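Pyruvate carboxylase protein (Rhizobium etli, PDB 2QF7) is a multidomain biotin-dependent carboxylase that joins a biotin carboxylase region of ATP-grasp type, a TIM-barrel domain and a biotin-carrying domain in one chain. Local coordinates at residues Y79-I82 with D83-I86; L233-T236 with H237-V241; I341-P344 with Q345-V348; L607-P611 with W612-A616. All coordinates share one frame; numbering follows the deposited sequence.

Interaction 1 of 4, residues Y79-I82 with D83-I86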
# COMPACT_ATOMS: atom_id res chain seq x y z
N TYR A 79 -7.77 46.29 10.91
CA TYR A 79 -7.87 46.73 12.32
C TYR A 79 -7.62 48.23 12.50
O TYR A 79 -8.03 48.79 13.50
CB TYR A 79 -6.91 45.95 13.23
CG TYR A 79 -7.24 44.49 13.43
CD1 TYR A 79 -8.24 44.08 14.32
CD2 TYR A 79 -6.53 43.51 12.74
CE1 TYR A 79 -8.54 42.73 14.50
CE2 TYR A 79 -6.82 42.16 12.92
CZ TYR A 79 -7.84 41.78 13.78
OH TYR A 79 -8.11 40.43 13.99
N LEU A 80 -6.95 48.87 11.54
CA LEU A 80 -6.67 50.32 11.63
C LEU A 80 -7.78 51.12 10.97
O LEU A 80 -7.81 52.37 11.02
CB LEU A 80 -5.36 50.64 10.91
CG LEU A 80 -4.08 50.16 11.56
CD1 LEU A 80 -2.90 50.35 10.60
CD2 LEU A 80 -3.84 50.87 12.88
N SER A 81 -8.69 50.41 10.32
CA SER A 81 -9.78 51.07 9.63
C SER A 81 -10.78 51.66 10.63
O SER A 81 -11.59 50.95 11.19
CB SER A 81 -10.45 50.13 8.65
OG SER A 81 -11.57 50.77 8.04
N ILE A 82 -10.73 52.98 10.85
CA ILE A 82 -11.68 53.61 11.74
C ILE A 82 -13.12 53.33 11.27
O ILE A 82 -13.98 52.97 12.06
CB ILE A 82 -11.41 55.13 11.87
CG1 ILE A 82 -10.14 55.37 12.75
CG2 ILE A 82 -12.60 55.82 12.50
CD1 ILE A 82 -9.59 56.82 12.61
N ASP A 83 -13.34 53.47 9.98
CA ASP A 83 -14.64 53.18 9.37
C ASP A 83 -15.16 51.75 9.66
O ASP A 83 -16.32 51.58 10.03
CB ASP A 83 -14.57 53.47 7.87
CG ASP A 83 -14.59 54.97 7.54
OD1 ASP A 83 -14.85 55.80 8.45
OD2 ASP A 83 -14.35 55.31 6.36
N GLU A 84 -14.31 50.74 9.52
CA GLU A 84 -14.70 49.37 9.86
C GLU A 84 -15.03 49.19 11.34
O GLU A 84 -16.01 48.53 11.69
CB GLU A 84 -13.63 48.37 9.40
CG GLU A 84 -13.69 48.12 7.85
CD GLU A 84 -14.97 47.39 7.45
OE1 GLU A 84 -15.00 46.14 7.53
OE2 GLU A 84 -15.95 48.05 7.08
N VAL A 85 -14.18 49.73 12.20
CA VAL A 85 -14.39 49.62 13.65
C VAL A 85 -15.71 50.25 14.08
O VAL A 85 -16.51 49.60 14.75
CB VAL A 85 -13.16 50.15 14.43
CG1 VAL A 85 -13.44 50.20 15.95
CG2 VAL A 85 -11.95 49.25 14.13
N ILE A 86 -15.95 51.50 13.68
CA ILE A 86 -17.21 52.20 13.95
C ILE A 86 -18.44 51.44 13.37
O ILE A 86 -19.45 51.25 14.09
CB ILE A 86 -17.15 53.66 13.45
CG1 ILE A 86 -16.10 54.49 14.25
CG2 ILE A 86 -18.53 54.32 13.49
CD1 ILE A 86 -16.10 54.25 15.75
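Ser81 meets Glu84 at the start of helix 82-92: Ser81 is the N-cap residue, and its hydroxyl accepts the capping bond. Glu84 N donates to Ser81 OG at 3.1 Å with an N-H...O angle of 162°. Because OG lies anti to the backbone N of Ser81 (chi1 177°), it turns back over the first helical turn, and the same oxygen also lies against the start of the glutamate side chain, Ser81 OG 3.4 Å from Glu84 CG.

Packing is tightest along the backbone beneath this cap. Val85 N reaches Ser81 O at 3.0 Å, and Ile86 N reaches Ile82 O at 2.9 Å in a bond close to straight (174°). Val85 turns CG2 over the carbonyls that come before the helix, Val85 CG2 lying 3.4 Å from Ser81 O and 4.0 Å from Tyr79 O. Ile82 and Ile86 lie side by side and point the same way, with Ile82 CG2 4.1 Å from Ile86 CG1; Ile82 and Val85 both touch Phe110 of helix 108-116. Glu84 and Tyr79 are buried too: the Glu84 carboxylate leads away from the cap to Gly64 N, His68 and a salt bridge with Arg87, while the Tyr79 hydroxyl bonds to Asp48.

The solvent side is looser. There Asp83 points outward from the helix start, and Asp83 CB passes Ser81 OG at 4.0 Å.

The cap thus pairs one helix-start N-H with a neutral hydroxyl, leaving the glutamate's charge to be met by Arg87. The acidic group of Asp83 in this first turn would probably interact favourably with the helix dipole.

Interaction 2 of 4, residues L233-T236 with H237-V241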
# COMPACT_ATOMS: atom_id res chain seq x y z
N LEU A 233 -3.39 56.70 36.81
CA LEU A 233 -4.81 56.55 36.49
C LEU A 233 -5.42 57.93 36.84
O LEU A 233 -5.12 58.50 37.90
CB LEU A 233 -5.45 55.46 37.36
CG LEU A 233 -5.01 54.00 37.21
CD1 LEU A 233 -5.61 53.19 38.32
CD2 LEU A 233 -5.46 53.46 35.84
N GLY A 234 -6.25 58.48 35.96
CA GLY A 234 -6.96 59.74 36.29
C GLY A 234 -8.43 59.51 36.05
O GLY A 234 -8.79 58.74 35.17
N ASP A 235 -9.30 60.14 36.83
CA ASP A 235 -10.72 59.97 36.60
C ASP A 235 -11.34 61.26 36.09
O ASP A 235 -10.68 62.29 36.05
CB ASP A 235 -11.44 59.40 37.85
CG ASP A 235 -11.52 60.37 39.02
OD1 ASP A 235 -11.39 61.62 38.86
OD2 ASP A 235 -11.77 59.86 40.13
N THR A 236 -12.61 61.19 35.71
CA THR A 236 -13.37 62.33 35.19
C THR A 236 -13.69 63.39 36.26
O THR A 236 -14.38 64.41 35.99
CB THR A 236 -14.67 61.85 34.57
OG1 THR A 236 -15.46 61.21 35.59
CG2 THR A 236 -14.39 60.84 33.45
N HIS A 237 -13.20 63.18 37.48
CA HIS A 237 -13.48 64.13 38.56
C HIS A 237 -12.25 64.89 39.07
O HIS A 237 -12.30 65.56 40.11
CB HIS A 237 -14.19 63.41 39.71
CG HIS A 237 -15.44 62.70 39.29
ND1 HIS A 237 -15.54 61.33 39.24
CD2 HIS A 237 -16.65 63.18 38.91
CE1 HIS A 237 -16.76 60.99 38.85
NE2 HIS A 237 -17.45 62.10 38.63
N GLY A 238 -11.13 64.81 38.35
CA GLY A 238 -9.92 65.55 38.72
C GLY A 238 -9.00 64.80 39.69
O GLY A 238 -8.07 65.39 40.25
N ASN A 239 -9.30 63.53 39.94
CA ASN A 239 -8.46 62.72 40.83
C ASN A 239 -7.45 62.02 39.97
O ASN A 239 -7.82 61.44 38.95
CB ASN A 239 -9.27 61.66 41.58
CG ASN A 239 -10.38 62.25 42.43
OD1 ASN A 239 -10.14 63.18 43.17
ND2 ASN A 239 -11.60 61.70 42.32
N VAL A 240 -6.18 62.07 40.39
CA VAL A 240 -5.13 61.27 39.76
C VAL A 240 -4.38 60.48 40.84
O VAL A 240 -4.14 60.99 41.94
CB VAL A 240 -4.17 62.17 38.93
CG1 VAL A 240 -4.94 62.86 37.76
CG2 VAL A 240 -3.52 63.27 39.79
N VAL A 241 -4.04 59.23 40.54
CA VAL A 241 -3.19 58.41 41.42
C VAL A 241 -2.07 57.80 40.60
O VAL A 241 -2.19 57.69 39.37
CB VAL A 241 -3.99 57.26 42.16
CG1 VAL A 241 -5.03 57.85 43.09
CG2 VAL A 241 -4.62 56.23 41.18
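Asp235 and Asn239 face each other across a tight beta hairpin, and polar bonds dominate its tip. Asp235 OD1 accepts two backbone N-H groups, His237 N at 2.8 Å and Asn239 N at 3.0 Å, which arrive from opposite faces of the carboxylate plane. The bond to His237 N, two residues on, closes an Asx turn. The other oxygen, Asp235 OD2, offers its syn lone pair to Asn239 ND2 at 2.9 Å, with the carboxylate and amide planes 67° apart. OD2 also accepts from Ile341 N, so a buried carboxylate is held at both oxygens and its rotation is fixed. Asp235 CG sits between the backbone N and carbonyl carbon (chi1 69°), which swings the group over the turn.

Backbone bonds form the ladder. Leu233 and Val241 are a hydrogen-bonded antiparallel pair, with Val241 N to Leu233 O at 2.9 Å. Asp235 N donates to Asn239 O, also at 2.9 Å, and Gly238 N makes a weak bond to Asp235 O.

Apolar contact lies on the face carrying Leu233 and Val241, where Leu233 CB meets Val241 CG2 at 4.0 Å. The opposite face carries Val240, which leans on helix 268-284; Val240 CG1 lies 4.0 Å from Gly234 CA.

A type I turn from Asp235 to Gly238, with the glycine at positive phi and the two bonds at Asp235, is the signature of a hairpin closed by a G1 beta bulge, here linking strands 225-234 and 240-252.

Interaction 3 of 4, residues I341-P344 with Q345-V348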
# COMPACT_ATOMS: atom_id res chain seq x y z
N ILE A 341 -12.16 57.65 41.69
CA ILE A 341 -11.00 56.95 42.29
C ILE A 341 -11.11 57.20 43.80
O ILE A 341 -11.42 58.31 44.22
CB ILE A 341 -9.65 57.51 41.75
CG1 ILE A 341 -9.39 57.03 40.33
CG2 ILE A 341 -8.45 57.14 42.68
CD1 ILE A 341 -8.32 57.84 39.63
N GLY A 342 -10.93 56.14 44.58
CA GLY A 342 -11.04 56.22 46.03
C GLY A 342 -12.28 55.49 46.53
O GLY A 342 -12.34 55.10 47.69
N THR A 343 -13.27 55.30 45.66
CA THR A 343 -14.51 54.59 46.02
C THR A 343 -14.42 53.12 45.58
O THR A 343 -13.77 52.81 44.59
CB THR A 343 -15.77 55.24 45.40
OG1 THR A 343 -15.69 55.19 43.97
CG2 THR A 343 -15.95 56.68 45.84
N PRO A 344 -15.05 52.20 46.35
CA PRO A 344 -15.01 50.77 45.99
C PRO A 344 -15.48 50.51 44.55
O PRO A 344 -14.96 49.58 43.90
CB PRO A 344 -15.95 50.09 47.01
CG PRO A 344 -16.59 51.21 47.82
CD PRO A 344 -15.73 52.44 47.64
N GLN A 345 -16.40 51.33 44.06
CA GLN A 345 -16.94 51.23 42.70
C GLN A 345 -15.92 51.51 41.62
O GLN A 345 -16.12 51.10 40.51
CB GLN A 345 -18.11 52.20 42.43
CG GLN A 345 -19.27 52.10 43.39
CD GLN A 345 -18.97 52.84 44.67
OE1 GLN A 345 -19.09 54.06 44.74
NE2 GLN A 345 -18.58 52.10 45.69
N SER A 346 -14.89 52.28 41.94
CA SER A 346 -13.88 52.63 40.94
C SER A 346 -12.87 51.49 40.72
O SER A 346 -12.18 51.47 39.69
CB SER A 346 -13.14 53.89 41.35
OG SER A 346 -12.34 53.68 42.49
N GLY A 347 -12.78 50.56 41.68
CA GLY A 347 -11.79 49.50 41.63
C GLY A 347 -10.41 50.05 41.98
O GLY A 347 -9.39 49.33 41.86
N VAL A 348 -10.37 51.33 42.38
CA VAL A 348 -9.12 52.01 42.69
C VAL A 348 -9.13 52.62 44.11
O VAL A 348 -10.03 53.40 44.45
CB VAL A 348 -8.79 53.14 41.68
CG1 VAL A 348 -7.36 53.69 41.92
CG2 VAL A 348 -8.97 52.68 40.25
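Gln345 folds back against the two residues before it. Its chain bends at chi2 (80°), which brings Gln345 OE1 to 3.6 Å from Thr343 CB and lays the Gln345 amide alongside the Pro344 ring. The Thr343 hydroxyl itself bonds to Ala340 O.

Ser346 comes next and grips Thr343 O twice. Ser346 N reaches Thr343 O at 2.9 Å from above the carbonyl plane, closing a turn of four residues, whereas Ser346 OG donates to Thr343 O at 2.7 Å within that plane. With OG set between its own backbone N and carbonyl carbon (chi1 68°), the hydroxyl faces into the loop, where Ser346 OG also accepts from Val348 N at 3.1 Å.

Gly347, at positive phi, then closes the next turn, one residue on, with Gly347 N to Pro344 O at 3.3 Å.

Val348 brings the chain back beside its starting point. Val348 O accepts Gly342 N at 2.9 Å, while Val348 CG1 packs against Ile341 CG2 at 3.7 Å; both side chains rest on Val241 of strand 240-252.

The serine hydroxyl bonded to the N-H two residues on defines an ST turn, set here in a compact loop between helix 328-336 and strand 359-369.

Interaction 4 of 4, residues L607-P611 with W612-A616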
# COMPACT_ATOMS: atom_id res chain seq x y z
N LEU A 607 26.41 -2.84 14.67
CA LEU A 607 25.46 -2.57 15.75
C LEU A 607 25.28 -1.08 16.02
O LEU A 607 24.52 -0.72 16.90
CB LEU A 607 25.89 -3.29 17.04
CG LEU A 607 26.17 -4.80 16.91
CD1 LEU A 607 26.74 -5.44 18.20
CD2 LEU A 607 24.80 -5.48 16.45
N THR A 608 25.97 -0.24 15.25
CA THR A 608 25.93 1.24 15.43
C THR A 608 26.09 1.62 16.94
O THR A 608 25.30 2.42 17.48
CB THR A 608 24.63 1.83 14.98
OG1 THR A 608 24.01 1.02 13.97
CG2 THR A 608 24.82 3.34 14.45
N GLU A 609 27.09 1.07 17.60
CA GLU A 609 27.39 1.44 18.99
C GLU A 609 28.86 1.46 19.32
O GLU A 609 29.68 0.85 18.61
CB GLU A 609 26.63 0.56 19.98
CG GLU A 609 27.02 -0.91 19.95
CD GLU A 609 26.00 -1.78 20.72
OE1 GLU A 609 24.87 -1.33 20.96
OE2 GLU A 609 26.32 -2.94 21.03
N ASP A 610 29.17 2.16 20.42
CA ASP A 610 30.53 2.52 20.81
C ASP A 610 31.16 1.44 21.70
O ASP A 610 30.65 1.19 22.80
CB ASP A 610 30.45 3.90 21.51
CG ASP A 610 31.79 4.44 21.97
OD1 ASP A 610 32.79 3.73 21.94
OD2 ASP A 610 31.82 5.62 22.33
N PRO A 611 32.26 0.77 21.26
CA PRO A 611 32.78 -0.25 22.18
C PRO A 611 33.28 0.33 23.52
O PRO A 611 33.35 -0.39 24.53
CB PRO A 611 33.96 -0.88 21.39
CG PRO A 611 34.42 0.23 20.46
CD PRO A 611 33.08 0.88 20.04
N TRP A 612 33.64 1.61 23.54
CA TRP A 612 34.17 2.20 24.76
C TRP A 612 33.06 2.36 25.78
O TRP A 612 33.27 2.20 27.00
CB TRP A 612 34.85 3.57 24.48
CG TRP A 612 36.03 3.46 23.61
CD1 TRP A 612 36.07 3.68 22.25
CD2 TRP A 612 37.35 3.03 24.00
NE1 TRP A 612 37.33 3.43 21.78
CE2 TRP A 612 38.14 3.03 22.83
CE3 TRP A 612 37.95 2.66 25.22
CZ2 TRP A 612 39.52 2.71 22.84
CZ3 TRP A 612 39.32 2.32 25.22
CH2 TRP A 612 40.07 2.36 24.04
N GLU A 613 31.89 2.77 25.30
CA GLU A 613 30.72 2.92 26.17
C GLU A 613 30.32 1.57 26.73
O GLU A 613 30.01 1.45 27.92
CB GLU A 613 29.56 3.54 25.42
CG GLU A 613 28.29 3.78 26.32
CD GLU A 613 28.50 4.78 27.50
OE1 GLU A 613 29.63 5.31 27.72
OE2 GLU A 613 27.49 5.06 28.20
N ARG A 614 30.30 0.54 25.87
CA ARG A 614 30.00 -0.79 26.38
C ARG A 614 30.96 -1.15 27.51
O ARG A 614 30.54 -1.67 28.56
CB ARG A 614 30.14 -1.85 25.27
CG ARG A 614 29.80 -3.25 25.77
CD ARG A 614 30.03 -4.32 24.68
NE ARG A 614 29.21 -4.10 23.48
CZ ARG A 614 29.26 -4.89 22.39
NH1 ARG A 614 30.07 -5.98 22.40
NH2 ARG A 614 28.49 -4.63 21.32
N LEU A 615 32.25 -0.90 27.32
CA LEU A 615 33.21 -1.27 28.35
C LEU A 615 32.94 -0.41 29.64
O LEU A 615 32.96 -0.92 30.76
CB LEU A 615 34.65 -1.07 27.82
CG LEU A 615 35.79 -1.20 28.87
CD1 LEU A 615 35.83 -2.59 29.49
CD2 LEU A 615 37.12 -0.91 28.20
N ALA A 616 32.68 0.89 29.48
CA ALA A 616 32.35 1.73 30.68
C ALA A 616 31.14 1.22 31.49
O ALA A 616 31.15 1.24 32.73
CB ALA A 616 32.16 3.22 30.28
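Asp610 and Pro611 supply the first carbonyls of helix 611-621, Asp610 O accepting Arg614 N at 3.2 Å and Pro611 O taking Leu615 N at 3.0 Å. Asp610 is the N-cap: Asp610 OD1 accepts Trp612 N at 2.8 Å, met from above the carboxylate plane. The torsion responsible places CG opposite the backbone N (chi1 -179°), which lets the carboxylate swing across the helix start. Asp610 OD1 also lies at the edge of the indole, 3.3 Å from Trp612 CD1, with the carboxylate and ring planes 80° apart. Beyond it, Trp612 NE1 bonds to Ser994, and the ring stacks on Phe990 and meets Trp595 edge-to-face.

A second polar link runs from Glu609 to Arg614. Arg614 NH2 donates in its guanidinium plane to the anti lone pair of Glu609 OE2 at 2.8 Å, a salt bridge through a single nitrogen. The carboxylate and guanidinium planes stand 84° apart. At the edge of the same guanidinium, Leu607 CD1 approaches Arg614 NH2 to 3.7 Å. Thr572 holds both partners: its N donates to Glu609 OE2 and its OG1 bonds to Arg614 NE. Meanwhile the ring of Pro611 packs on Phe600, Ser603 and Met604 of helix 599-607.

Both Glu609 and Arg614 are buried, so their opposite charges probably offset each other, with Thr572 adding neutral hydrogen bonds to both, while the aspartate at the helix N-terminus is well placed to be stabilised by the helix dipole and would probably favour the ionised form.

How the interactions relate
All four contacts are local turns or caps, but their settings differ. Interactions 1 and 4 both begin helices, the first with a serine hydroxyl cap at a partly buried site, the other with an aspartate cap and a salt bridge in a buried site; their centres lie about 67 Å apart. Interactions 2 and 3 are neighbours, with centres about 11 Å apart, and share a patch: the Asp235 carboxylate ties the hairpin to the loop, and Ile341 CG2 packs on Val241 CG1 at 3.5 Å. There the hairpin tip relies on a carboxylate and the loop on a serine hydroxyl, each combining exposed turn residues with a buried apolar side.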